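Local coordinates for protein CMP-sialic acid transporter 1 (Zea mays, PDB 6I1R) that probably carries CMP-sialic acid from the cytoplasm into the Golgi, as a nucleotide-sugar transporter of the CMP-sialate:CMP antiporter subfamily, at residues B[129-134]-B[297-302]; B[259-264]-B[302-307]. The protein carries 5 engineered substitutions. All coordinates share one frame; numbering follows the deposited sequence.

Contact 1 of 2, residues B[129-134]-B[297-302]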
ATOM      1  N   TRP B 129     -28.714  -1.921  25.805  1.00 69.47           N
ATOM      2  CA  TRP B 129     -27.938  -0.703  25.546  1.00 70.08           C
ATOM      3  C   TRP B 129     -26.541  -0.824  26.166  1.00 69.81           C
ATOM      4  O   TRP B 129     -25.548  -0.415  25.560  1.00 71.87           O
ATOM      5  CB  TRP B 129     -28.675   0.544  26.055  1.00 70.77           C
ATOM      6  CG  TRP B 129     -29.415   1.271  24.977  1.00 72.24           C
ATOM      7  CD1 TRP B 129     -30.766   1.353  24.805  1.00 72.94           C
ATOM      8  CD2 TRP B 129     -28.828   2.008  23.892  1.00 73.36           C
ATOM      9  NE1 TRP B 129     -31.061   2.098  23.694  1.00 73.03           N
ATOM     10  CE2 TRP B 129     -29.891   2.513  23.112  1.00 73.47           C
ATOM     11  CE3 TRP B 129     -27.511   2.292  23.507  1.00 73.85           C
ATOM     12  CZ2 TRP B 129     -29.672   3.286  21.973  1.00 73.92           C
ATOM     13  CZ3 TRP B 129     -27.297   3.057  22.382  1.00 73.64           C
ATOM     14  CH2 TRP B 129     -28.365   3.546  21.628  1.00 73.93           C
ATOM     15  N   MET B 130     -26.476  -1.393  27.363  1.00 68.53           N
ATOM     16  CA  MET B 130     -25.209  -1.573  28.059  1.00 68.36           C
ATOM     17  C   MET B 130     -24.353  -2.618  27.328  1.00 68.93           C
ATOM     18  O   MET B 130     -23.125  -2.538  27.363  1.00 69.61           O
ATOM     19  CB  MET B 130     -25.449  -1.990  29.513  1.00 68.39           C
ATOM     20  CG  MET B 130     -25.848  -0.817  30.395  1.00 68.83           C
ATOM     21  SD  MET B 130     -27.011  -1.241  31.711  1.00 69.93           S
ATOM     22  CE  MET B 130     -26.103  -2.548  32.527  1.00 67.91           C
ATOM     23  N   ALA B 131     -24.997  -3.569  26.652  1.00 68.31           N
ATOM     24  CA  ALA B 131     -24.287  -4.580  25.859  1.00 67.14           C
ATOM     25  C   ALA B 131     -23.688  -3.941  24.600  1.00 66.40           C
ATOM     26  O   ALA B 131     -22.534  -4.213  24.257  1.00 67.26           O
ATOM     27  CB  ALA B 131     -25.221  -5.715  25.511  1.00 66.51           C
ATOM     28  N   ILE B 132     -24.467  -3.096  23.922  1.00 64.87           N
ATOM     29  CA  ILE B 132     -23.990  -2.421  22.706  1.00 63.72           C
ATOM     30  C   ILE B 132     -22.716  -1.643  23.059  1.00 62.81           C
ATOM     31  O   ILE B 132     -21.700  -1.761  22.374  1.00 60.43           O
ATOM     32  CB  ILE B 132     -25.066  -1.496  22.091  1.00 63.23           C
ATOM     33  CG1 ILE B 132     -26.403  -2.205  21.849  1.00 63.05           C
ATOM     34  CG2 ILE B 132     -24.550  -0.850  20.811  1.00 63.60           C
ATOM     35  CD1 ILE B 132     -26.305  -3.473  21.033  1.00 62.79           C
ATOM     36  N   VAL B 133     -22.780  -0.868  24.139  1.00 63.47           N
ATOM     37  CA  VAL B 133     -21.634  -0.080  24.589  1.00 63.71           C
ATOM     38  C   VAL B 133     -20.483  -1.036  24.920  1.00 63.09           C
ATOM     39  O   VAL B 133     -19.366  -0.858  24.433  1.00 62.21           O
ATOM     40  CB  VAL B 133     -21.990   0.821  25.790  1.00 64.83           C
ATOM     41  CG1 VAL B 133     -20.752   1.468  26.398  1.00 65.65           C
ATOM     42  CG2 VAL B 133     -23.010   1.887  25.414  1.00 65.32           C
ATOM     43  N   LEU B 134     -20.759  -2.059  25.724  1.00 63.47           N
ATOM     44  CA  LEU B 134     -19.711  -3.003  26.121  1.00 63.77           C
ATOM     45  C   LEU B 134     -19.014  -3.577  24.885  1.00 63.76           C
ATOM     46  O   LEU B 134     -17.801  -3.764  24.909  1.00 66.37           O
ATOM     47  CB  LEU B 134     -20.298  -4.134  26.969  1.00 63.97           C
ATOM     48  CG  LEU B 134     -20.186  -3.955  28.480  1.00 63.41           C
ATOM     49  CD1 LEU B 134     -20.857  -5.117  29.186  1.00 62.58           C
ATOM     50  CD2 LEU B 134     -18.735  -3.831  28.923  1.00 63.77           C
ATOM     51  N   ILE B 297     -17.538 -11.462  24.944  1.00 67.66           N
ATOM     52  CA  ILE B 297     -18.318 -12.672  25.250  1.00 67.21           C
ATOM     53  C   ILE B 297     -19.451 -12.309  26.220  1.00 66.45           C
ATOM     54  O   ILE B 297     -20.580 -12.775  26.060  1.00 66.55           O
ATOM     55  CB  ILE B 297     -17.418 -13.799  25.803  1.00 68.15           C
ATOM     56  CG1 ILE B 297     -16.551 -14.414  24.700  1.00 69.31           C
ATOM     57  CG2 ILE B 297     -18.245 -14.860  26.518  1.00 67.87           C
ATOM     58  CD1 ILE B 297     -15.500 -15.381  25.202  1.00 69.99           C
ATOM     59  N   ILE B 298     -19.146 -11.483  27.218  1.00 65.77           N
ATOM     60  CA  ILE B 298     -20.150 -11.056  28.200  1.00 64.76           C
ATOM     61  C   ILE B 298     -21.142 -10.101  27.522  1.00 64.56           C
ATOM     62  O   ILE B 298     -22.339 -10.168  27.794  1.00 65.10           O
ATOM     63  CB  ILE B 298     -19.479 -10.439  29.447  1.00 64.00           C
ATOM     64  CG1 ILE B 298     -18.966 -11.532  30.388  1.00 63.11           C
ATOM     65  CG2 ILE B 298     -20.415  -9.473  30.165  1.00 63.83           C
ATOM     66  CD1 ILE B 298     -18.005 -11.045  31.446  1.00 63.35           C
ATOM     67  N   SER B 299     -20.656  -9.226  26.645  1.00 64.29           N
ATOM     68  CA  SER B 299     -21.541  -8.345  25.878  1.00 65.04           C
ATOM     69  C   SER B 299     -22.493  -9.172  25.002  1.00 67.10           C
ATOM     70  O   SER B 299     -23.628  -8.757  24.760  1.00 66.38           O
ATOM     71  CB  SER B 299     -20.758  -7.363  25.045  1.00 63.20           C
ATOM     72  OG  SER B 299     -21.633  -6.500  24.336  1.00 59.77           O
ATOM     73  N   LEU B 300     -22.030 -10.325  24.521  1.00 69.57           N
ATOM     74  CA  LEU B 300     -22.870 -11.214  23.714  1.00 72.38           C
ATOM     75  C   LEU B 300     -24.003 -11.763  24.589  1.00 74.07           C
ATOM     76  O   LEU B 300     -25.181 -11.641  24.248  1.00 75.22           O
ATOM     77  CB  LEU B 300     -22.014 -12.352  23.145  1.00 73.22           C
ATOM     78  CG  LEU B 300     -22.661 -13.175  22.031  1.00 74.43           C
ATOM     79  CD1 LEU B 300     -22.316 -12.608  20.661  1.00 74.41           C
ATOM     80  CD2 LEU B 300     -22.239 -14.634  22.117  1.00 75.62           C
ATOM     81  N   GLN B 301     -23.628 -12.345  25.724  1.00 74.88           N
ATOM     82  CA  GLN B 301     -24.585 -12.951  26.643  1.00 74.38           C
ATOM     83  C   GLN B 301     -25.646 -11.913  27.035  1.00 74.03           C
ATOM     84  O   GLN B 301     -26.838 -12.168  26.896  1.00 71.50           O
ATOM     85  CB  GLN B 301     -23.857 -13.517  27.864  1.00 74.67           C
ATOM     86  CG  GLN B 301     -23.022 -14.751  27.549  1.00 75.16           C
ATOM     87  CD  GLN B 301     -22.317 -15.306  28.762  1.00 76.29           C
ATOM     88  OE1 GLN B 301     -21.842 -14.568  29.624  1.00 77.89           O
ATOM     89  NE2 GLN B 301     -22.236 -16.624  28.834  1.00 76.25           N
ATOM     90  N   MET B 302     -25.209 -10.740  27.484  1.00 75.59           N
ATOM     91  CA  MET B 302     -26.129  -9.680  27.921  1.00 77.43           C
ATOM     92  C   MET B 302     -27.206  -9.437  26.857  1.00 76.86           C
ATOM     93  O   MET B 302     -28.394  -9.411  27.174  1.00 76.68           O
ATOM     94  CB  MET B 302     -25.384  -8.366  28.180  1.00 79.39           C
ATOM     95  CG  MET B 302     -24.584  -8.384  29.460  1.00 81.95           C
ATOM     96  SD  MET B 302     -23.372  -7.060  29.605  1.00 86.88           S
ATOM     97  CE  MET B 302     -24.429  -5.613  29.603  1.00 86.18           C
TER

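Contact 2 of 2, residues B[259-264]-B[302-307]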
ATOM      1  N   ASN B 259     -29.327  -5.062  12.115  1.00 64.53           N
ATOM      2  CA  ASN B 259     -27.970  -4.498  12.082  1.00 65.67           C
ATOM      3  C   ASN B 259     -27.162  -4.910  13.317  1.00 65.52           C
ATOM      4  O   ASN B 259     -25.938  -5.018  13.243  1.00 66.99           O
ATOM      5  CB  ASN B 259     -27.986  -2.968  12.007  1.00 66.36           C
ATOM      6  CG  ASN B 259     -27.622  -2.442  10.637  1.00 67.28           C
ATOM      7  OD1 ASN B 259     -26.458  -2.479  10.242  1.00 69.91           O
ATOM      8  ND2 ASN B 259     -28.608  -1.938   9.913  1.00 67.46           N
ATOM      9  N   ILE B 260     -27.827  -5.106  14.449  1.00 64.52           N
ATOM     10  CA  ILE B 260     -27.104  -5.376  15.685  1.00 65.16           C
ATOM     11  C   ILE B 260     -26.517  -6.793  15.619  1.00 65.62           C
ATOM     12  O   ILE B 260     -25.401  -7.013  16.092  1.00 67.64           O
ATOM     13  CB  ILE B 260     -27.995  -5.134  16.920  1.00 65.73           C
ATOM     14  CG1 ILE B 260     -28.411  -3.662  17.009  1.00 65.11           C
ATOM     15  CG2 ILE B 260     -27.295  -5.601  18.189  1.00 66.28           C
ATOM     16  CD1 ILE B 260     -29.540  -3.387  17.968  1.00 65.56           C
ATOM     17  N   VAL B 261     -27.232  -7.735  15.007  1.00 65.03           N
ATOM     18  CA  VAL B 261     -26.671  -9.071  14.768  1.00 64.64           C
ATOM     19  C   VAL B 261     -25.476  -8.944  13.810  1.00 65.05           C
ATOM     20  O   VAL B 261     -24.465  -9.627  13.985  1.00 64.67           O
ATOM     21  CB  VAL B 261     -27.727 -10.059  14.232  1.00 63.54           C
ATOM     22  CG1 VAL B 261     -27.097 -11.347  13.719  1.00 63.57           C
ATOM     23  CG2 VAL B 261     -28.786 -10.374  15.277  1.00 63.72           C
ATOM     24  N   LYS B 262     -25.591  -8.078  12.805  1.00 65.30           N
ATOM     25  CA  LYS B 262     -24.481  -7.827  11.887  1.00 66.72           C
ATOM     26  C   LYS B 262     -23.251  -7.395  12.696  1.00 66.40           C
ATOM     27  O   LYS B 262     -22.223  -8.063  12.649  1.00 64.58           O
ATOM     28  CB  LYS B 262     -24.858  -6.773  10.840  1.00 67.07           C
ATOM     29  CG  LYS B 262     -23.738  -6.337   9.899  1.00 67.78           C
ATOM     30  CD  LYS B 262     -24.112  -5.107   9.089  1.00 69.01           C
ATOM     31  CE  LYS B 262     -22.963  -4.255   8.581  1.00 68.51           C
ATOM     32  NZ  LYS B 262     -21.708  -4.393   9.358  1.00 68.09           N
ATOM     33  N   VAL B 263     -23.378  -6.309  13.459  1.00 66.89           N
ATOM     34  CA  VAL B 263     -22.210  -5.697  14.120  1.00 67.11           C
ATOM     35  C   VAL B 263     -21.662  -6.627  15.212  1.00 67.59           C
ATOM     36  O   VAL B 263     -20.497  -6.495  15.581  1.00 67.27           O
ATOM     37  CB  VAL B 263     -22.508  -4.288  14.676  1.00 65.68           C
ATOM     38  CG1 VAL B 263     -22.845  -3.304  13.565  1.00 65.61           C
ATOM     39  CG2 VAL B 263     -23.594  -4.289  15.740  1.00 65.42           C
ATOM     40  N   TYR B 264     -22.467  -7.550  15.738  1.00 68.55           N
ATOM     41  CA  TYR B 264     -21.922  -8.570  16.643  1.00 70.27           C
ATOM     42  C   TYR B 264     -21.076  -9.565  15.835  1.00 70.53           C
ATOM     43  O   TYR B 264     -20.015  -9.979  16.294  1.00 71.36           O
ATOM     44  CB  TYR B 264     -23.029  -9.256  17.452  1.00 71.67           C
ATOM     45  CG  TYR B 264     -23.269  -8.651  18.814  1.00 72.09           C
ATOM     46  CD1 TYR B 264     -22.541  -9.063  19.919  1.00 72.34           C
ATOM     47  CD2 TYR B 264     -24.216  -7.658  19.002  1.00 72.42           C
ATOM     48  CE1 TYR B 264     -22.751  -8.510  21.173  1.00 72.23           C
ATOM     49  CE2 TYR B 264     -24.440  -7.095  20.249  1.00 72.94           C
ATOM     50  CZ  TYR B 264     -23.704  -7.521  21.339  1.00 72.81           C
ATOM     51  OH  TYR B 264     -23.921  -6.965  22.566  1.00 73.48           O
ATOM     52  N   MET B 302     -25.209 -10.740  27.484  1.00 75.59           N
ATOM     53  CA  MET B 302     -26.129  -9.680  27.921  1.00 77.43           C
ATOM     54  C   MET B 302     -27.206  -9.437  26.857  1.00 76.86           C
ATOM     55  O   MET B 302     -28.394  -9.411  27.174  1.00 76.68           O
ATOM     56  CB  MET B 302     -25.384  -8.366  28.180  1.00 79.39           C
ATOM     57  CG  MET B 302     -24.584  -8.384  29.460  1.00 81.95           C
ATOM     58  SD  MET B 302     -23.372  -7.060  29.605  1.00 86.88           S
ATOM     59  CE  MET B 302     -24.429  -5.613  29.603  1.00 86.18           C
ATOM     60  N   TYR B 303     -26.789  -9.266  25.605  1.00 76.95           N
ATOM     61  CA  TYR B 303     -27.710  -8.835  24.557  1.00 77.31           C
ATOM     62  C   TYR B 303     -28.620  -9.987  24.111  1.00 77.66           C
ATOM     63  O   TYR B 303     -29.797  -9.759  23.827  1.00 77.15           O
ATOM     64  CB  TYR B 303     -26.954  -8.277  23.349  1.00 77.80           C
ATOM     65  CG  TYR B 303     -27.865  -7.736  22.278  1.00 78.22           C
ATOM     66  CD1 TYR B 303     -28.394  -8.565  21.303  1.00 79.08           C
ATOM     67  CD2 TYR B 303     -28.236  -6.401  22.263  1.00 78.57           C
ATOM     68  CE1 TYR B 303     -29.251  -8.081  20.328  1.00 80.24           C
ATOM     69  CE2 TYR B 303     -29.090  -5.898  21.294  1.00 78.78           C
ATOM     70  CZ  TYR B 303     -29.600  -6.742  20.323  1.00 79.69           C
ATOM     71  OH  TYR B 303     -30.441  -6.257  19.364  1.00 80.44           O
ATOM     72  N   PHE B 304     -28.078 -11.201  24.023  1.00 79.06           N
ATOM     73  CA  PHE B 304     -28.777 -12.317  23.372  1.00 81.06           C
ATOM     74  C   PHE B 304     -29.374 -13.285  24.402  1.00 81.76           C
ATOM     75  O   PHE B 304     -30.321 -14.004  24.082  1.00 82.04           O
ATOM     76  CB  PHE B 304     -27.828 -13.061  22.430  1.00 82.57           C
ATOM     77  CG  PHE B 304     -27.391 -12.263  21.228  1.00 83.57           C
ATOM     78  CD1 PHE B 304     -28.238 -12.094  20.143  1.00 84.11           C
ATOM     79  CD2 PHE B 304     -26.136 -11.677  21.181  1.00 84.03           C
ATOM     80  CE1 PHE B 304     -27.836 -11.357  19.038  1.00 85.38           C
ATOM     81  CE2 PHE B 304     -25.736 -10.942  20.076  1.00 85.31           C
ATOM     82  CZ  PHE B 304     -26.586 -10.783  19.006  1.00 85.76           C
ATOM     83  N   MET B 305     -28.827 -13.319  25.614  1.00 82.91           N
ATOM     84  CA  MET B 305     -29.310 -14.236  26.644  1.00 83.09           C
ATOM     85  C   MET B 305     -30.762 -13.870  26.981  1.00 80.32           C
ATOM     86  O   MET B 305     -31.064 -12.695  27.195  1.00 78.30           O
ATOM     87  CB  MET B 305     -28.441 -14.154  27.906  1.00 86.53           C
ATOM     88  CG  MET B 305     -28.441 -15.415  28.748  1.00 89.42           C
ATOM     89  SD  MET B 305     -27.320 -15.302  30.171  1.00 93.33           S
ATOM     90  CE  MET B 305     -25.859 -16.109  29.519  1.00 93.44           C
ATOM     91  N   PRO B 306     -31.673 -14.867  26.989  1.00 79.69           N
ATOM     92  CA  PRO B 306     -33.049 -14.626  27.437  1.00 79.38           C
ATOM     93  C   PRO B 306     -33.039 -14.072  28.869  1.00 79.94           C
ATOM     94  O   PRO B 306     -32.236 -14.516  29.689  1.00 80.48           O
ATOM     95  CB  PRO B 306     -33.752 -15.989  27.371  1.00 78.12           C
ATOM     96  CG  PRO B 306     -32.942 -16.761  26.368  1.00 77.43           C
ATOM     97  CD  PRO B 306     -31.526 -16.270  26.580  1.00 78.87           C
ATOM     98  N   VAL B 307     -33.933 -13.131  29.160  1.00 80.04           N
ATOM     99  CA  VAL B 307     -33.809 -12.300  30.366  1.00 80.94           C
ATOM    100  C   VAL B 307     -34.074 -13.130  31.631  1.00 81.28           C
ATOM    101  O   VAL B 307     -33.731 -12.680  32.722  1.00 80.20           O
ATOM    102  CB  VAL B 307     -34.725 -11.059  30.312  1.00 80.30           C
ATOM    103  CG1 VAL B 307     -34.491 -10.232  29.054  1.00 80.15           C
ATOM    104  CG2 VAL B 307     -36.195 -11.419  30.453  1.00 79.47           C
TER

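Contact 1 of 2, residues B[129-134]-B[297-302]
Ala131 and Ser299 meet where the two helices come nearest, with CA of Ala131 4.7 Å from CA of Ser299. The methyl of Ala131 is a small bump. It fits into the hollow between Ser299 and Met302, one turn apart on the facing helix. There Ala131 CB lies 3.5 Å from the backbone O of Ser299 and 3.8 Å from CB of Met302. Ser299 answers with a bump of its own. Its hydroxyl swings to the side opposite the backbone N (chi1 -179°) and projects toward helix 126-143. OG of Ser299 donates a hydrogen bond to the backbone O of Ala131, and the modelled length of 2.5 Å is doubtful in detail. Just beyond, Leu134 lays its CB against the serine, 3.8 Å from Ser299 CB. Segments 129-134 and 297-302 form an antiparallel helix pair in the all-helical bundle of this DMT-clan transporter. Their axes approach to 8.4 Å at 158°, and alanine and serine fill the closest point. Larger side chains close one flank. Met302 runs out extended and then bends at its last torsion (chi3 63°). This turns its methyl back over the first turn of the facing segment, with CE of Met302 3.8 Å from CB of Met130. The same CE reaches the backbone N of Ala131 at 3.6 Å. The branch of Leu134 crosses the end of Met302 at about a right angle, with CD1 against the thioether. The methionine end is thus wedged into the groove between Met130 and Leu134. Ile298 only brushes Leu134, at the surface. Tyr264 of helix 259-279 packs on Ala131, and Ile127 touches Met302.

Contact 2 of 2, residues B[259-264]-B[302-307]
Tyr264 and Phe304 meet edge to face. CE2 of Phe304 points down over the centre of the tyrosine ring and lies 3.6 Å from Tyr264 CG. The ring centroids of Tyr264 and Phe304 are 4.9 Å apart and their planes stand at 76°. Ile260 sets its CG2 methyl over one face of the Tyr303 ring in a CH-pi contact, with Ile260 CG2 3.8 Å from the ring centroid of Tyr303. The CD1 methyl of Ile260 reaches the hydroxyl of Tyr303. Val261 adds its CG2 at the edge of Phe304, 4.0 Å from Phe304 CE1. Tyr264, Tyr303 and Phe304 form an aromatic cluster, which joins the first turns of helix 259-279 to the last turn of helix 287-304. The Tyr264 and Tyr303 rings are oblique, with planes at 37°. Tyr303 holds its ring opposite its backbone N (chi1 -176°), whereas Phe304 turns its ring to the side of its own N. These two torsions set CD1 of Tyr303 over one face of the Phe304 ring, while Phe304 turns its own edge to Tyr264. Further out, the hydroxyl of Tyr264 is hydrogen-bonded to the backbone O of Ser299, which fixes the end of the ring. A leucine here would probably leave that carbonyl without its hydroxyl partner and the edge of Phe304 without an aromatic face. Ile132 backs Ile260, and Leu253 of helix 234-256 touches Val261.

Along the chain from the N terminus, helix 126-143 is the first of the three helices involved and supplies segment 129-134. Helix 259-279 follows with 259-264, and helix 287-304 comes last with 297-302 and then 302-307. Contact 1 closes a long loop of 162 residues, mostly helix. Contact 2 closes a short one of 37. The segments alternate along the chain, so the two loops cross and neither nests in the other. Both contacts use helix 287-304 and share Met302, and their centres are about 8 Å apart. They also touch directly: Ile132 of contact 1 packs on Ile260 of contact 2. Together they tie three helices to one another.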